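Local coordinates for Lmo0135 protein (Listeria monocytogenes EGD-e, PDB 5ISU) that probably binds peptides outside the cell and delivers them to an ABC transporter for import, at residues Thr252-Arg257 and Tyr467-Leu472. Sequence-based numbering, arbitrary orientation.
Sequences TYPENR and YDNAVL
Tyr253 and Ala470 pair through their backbones: Ala470 N donates to Tyr253 O at 3.0 Å, and a longer bond returns from Tyr253 N to Ala470 O. Two further bonds grip Asp468, whose O accepts from Glu255 N (3.0 Å) and whose N donates to Arg257 O (2.8 Å). Three residues, Glu255 to Arg257, thus stand opposite Asp468 alone, a worked example of a bulge-like break in antiparallel pairing; Asn256 takes a left-handed backbone conformation (phi 56°), and a water bonded to Asp468 O reaches Asn256 N weakly.

Apolar contact gathers on the face of Tyr253 and Ala470. With CG between its backbone N and carbonyl carbon (chi1 56°), Tyr253 lays its ring over Ala470 O and brings CZ to 3.8 Å from Ala470 CB, while Leu472 CG meets the ring edge, 3.6 Å from Tyr253 CE1. Glu255 OE2 lies against the same methyl, and a second water links this oxygen to Asn469 O.

Charge closes the far end: the extended Arg257 runs alongside Asp468, NH2 to OD2 2.8 Å, in a salt bridge whose hydrogen bond is weak and bent. Asp468 OD1 hydrogen-bonds Ser466 OG, and OD2 has a weak hydrogen bond with Tyr293 OH.

Arg39 pairs with Glu255 OE1, and Thr252 OG1 hydrogen-bonds the carboxylate of Glu297. The pair joins long strands 248-263 and 462-475, consistent with the two-strand connection between lobes in this binding-protein family; strand 299-301 flanks the latter, its Lys300 bonded to the backbone of Tyr467, while Leu472 packs on strand 491-492.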
loop_
_atom_site.group_PDB
_atom_site.type_symbol
_atom_site.label_atom_id
_atom_site.label_comp_id
_atom_site.label_asym_id
_atom_site.label_seq_id
_atom_site.Cartn_x
_atom_site.Cartn_y
_atom_site.Cartn_z
ATOM N N THR A 252 4.601 -15.024 7.727
ATOM C CA THR A 252 4.638 -14.636 6.329
ATOM C C THR A 252 3.192 -14.459 5.839
ATOM O O THR A 252 2.375 -15.353 5.991
ATOM C CB THR A 252 5.349 -15.708 5.504
ATOM O OG1 THR A 252 6.697 -15.843 5.978
ATOM C CG2 THR A 252 5.365 -15.339 4.016
ATOM N N TYR A 253 2.906 -13.307 5.240
ATOM C CA TYR A 253 1.562 -12.956 4.802
ATOM C C TYR A 253 1.625 -12.021 3.575
ATOM O O TYR A 253 2.637 -11.357 3.363
ATOM C CB TYR A 253 0.839 -12.269 5.964
ATOM C CG TYR A 253 1.603 -11.064 6.488
ATOM C CD1 TYR A 253 2.687 -11.227 7.329
ATOM C CD2 TYR A 253 1.253 -9.771 6.110
ATOM C CE1 TYR A 253 3.409 -10.149 7.785
ATOM C CE2 TYR A 253 1.962 -8.673 6.571
ATOM C CZ TYR A 253 3.035 -8.862 7.411
ATOM O OH TYR A 253 3.755 -7.783 7.854
ATOM N N PRO A 254 0.554 -11.974 2.763
ATOM C CA PRO A 254 0.622 -11.106 1.587
ATOM C C PRO A 254 0.711 -9.632 1.932
ATOM O O PRO A 254 0.065 -9.187 2.858
ATOM C CB PRO A 254 -0.686 -11.423 0.831
ATOM C CG PRO A 254 -1.121 -12.765 1.340
ATOM C CD PRO A 254 -0.702 -12.755 2.786
ATOM N N GLU A 255 1.561 -8.892 1.229
ATOM C CA GLU A 255 1.676 -7.448 1.464
ATOM C C GLU A 255 0.877 -6.671 0.425
ATOM O O GLU A 255 0.882 -5.440 0.438
ATOM C CB GLU A 255 3.137 -6.978 1.497
ATOM C CG GLU A 255 3.287 -5.544 2.035
ATOM C CD GLU A 255 4.622 -5.268 2.720
ATOM O OE1 GLU A 255 4.616 -4.559 3.759
ATOM O OE2 GLU A 255 5.666 -5.798 2.268
ATOM N N ASN A 256 0.165 -7.395 -0.441
ATOM C CA ASN A 256 -0.610 -6.792 -1.531
ATOM C C ASN A 256 0.269 -5.913 -2.409
ATOM O O ASN A 256 -0.179 -4.908 -2.946
ATOM C CB ASN A 256 -1.820 -6.018 -1.004
ATOM C CG ASN A 256 -2.838 -6.910 -0.324
ATOM O OD1 ASN A 256 -2.911 -8.104 -0.567
ATOM N ND2 ASN A 256 -3.647 -6.318 0.507
ATOM N N ARG A 257 1.535 -6.293 -2.534
ATOM C CA ARG A 257 2.452 -5.551 -3.359
ATOM C C ARG A 257 2.689 -6.275 -4.681
ATOM O O ARG A 257 2.913 -7.489 -4.697
ATOM C CB ARG A 257 3.781 -5.358 -2.648
ATOM C CG ARG A 257 4.814 -4.618 -3.486
ATOM C CD ARG A 257 6.084 -4.341 -2.710
ATOM N NE ARG A 257 7.079 -3.598 -3.507
ATOM C CZ ARG A 257 7.942 -4.142 -4.373
ATOM N NH1 ARG A 257 8.806 -3.360 -5.024
ATOM N NH2 ARG A 257 7.953 -5.456 -4.611
ATOM N N TYR A 467 3.346 -11.097 -6.828
ATOM C CA TYR A 467 2.612 -10.516 -5.736
ATOM C C TYR A 467 3.456 -10.932 -4.556
ATOM O O TYR A 467 3.619 -12.133 -4.287
ATOM C CB TYR A 467 1.176 -11.037 -5.625
ATOM C CG TYR A 467 0.422 -10.898 -6.921
ATOM C CD1 TYR A 467 0.375 -9.667 -7.579
ATOM C CD2 TYR A 467 -0.254 -11.972 -7.484
ATOM C CE1 TYR A 467 -0.294 -9.513 -8.773
ATOM C CE2 TYR A 467 -0.940 -11.825 -8.681
ATOM C CZ TYR A 467 -0.947 -10.583 -9.326
ATOM O OH TYR A 467 -1.606 -10.391 -10.531
ATOM N N ASP A 468 4.025 -9.936 -3.883
ATOM C CA ASP A 468 4.970 -10.157 -2.793
ATOM C C ASP A 468 4.402 -10.314 -1.377
ATOM O O ASP A 468 3.351 -9.787 -1.042
ATOM C CB ASP A 468 5.989 -9.021 -2.809
ATOM C CG ASP A 468 6.870 -9.039 -4.049
ATOM O OD1 ASP A 468 6.681 -9.904 -4.942
ATOM O OD2 ASP A 468 7.776 -8.178 -4.119
ATOM N N ASN A 469 5.122 -11.060 -0.555
ATOM C CA ASN A 469 4.733 -11.250 0.849
ATOM C C ASN A 469 5.704 -10.474 1.714
ATOM O O ASN A 469 6.802 -10.185 1.299
ATOM C CB ASN A 469 4.780 -12.727 1.254
ATOM C CG ASN A 469 3.823 -13.585 0.458
ATOM O OD1 ASN A 469 2.733 -13.152 0.083
ATOM N ND2 ASN A 469 4.233 -14.814 0.190
ATOM N N ALA A 470 5.255 -10.073 2.889
ATOM C CA ALA A 470 6.103 -9.417 3.872
ATOM C C ALA A 470 6.353 -10.487 4.938
ATOM O O ALA A 470 5.641 -11.501 4.991
ATOM C CB ALA A 470 5.409 -8.215 4.464
ATOM N N VAL A 471 7.361 -10.258 5.779
ATOM C CA VAL A 471 7.737 -11.212 6.838
ATOM C C VAL A 471 7.974 -10.493 8.159
ATOM O O VAL A 471 8.639 -9.450 8.187
ATOM C CB VAL A 471 9.034 -11.970 6.476
ATOM C CG1 VAL A 471 9.342 -13.039 7.509
ATOM C CG2 VAL A 471 8.916 -12.612 5.103
ATOM N N LEU A 472 7.420 -11.051 9.232
ATOM C CA LEU A 472 7.611 -10.545 10.581
ATOM C C LEU A 472 8.241 -11.610 11.457
ATOM O O LEU A 472 8.011 -12.811 11.273
ATOM C CB LEU A 472 6.283 -10.244 11.260
ATOM C CG LEU A 472 5.393 -9.179 10.666
ATOM C CD1 LEU A 472 4.057 -9.233 11.386
ATOM C CD2 LEU A 472 6.051 -7.807 10.753
HETATM O O HOH W 1 6.852 -7.220 0.131
HETATM O O HOH W 2 0.813 -9.977 -2.030
#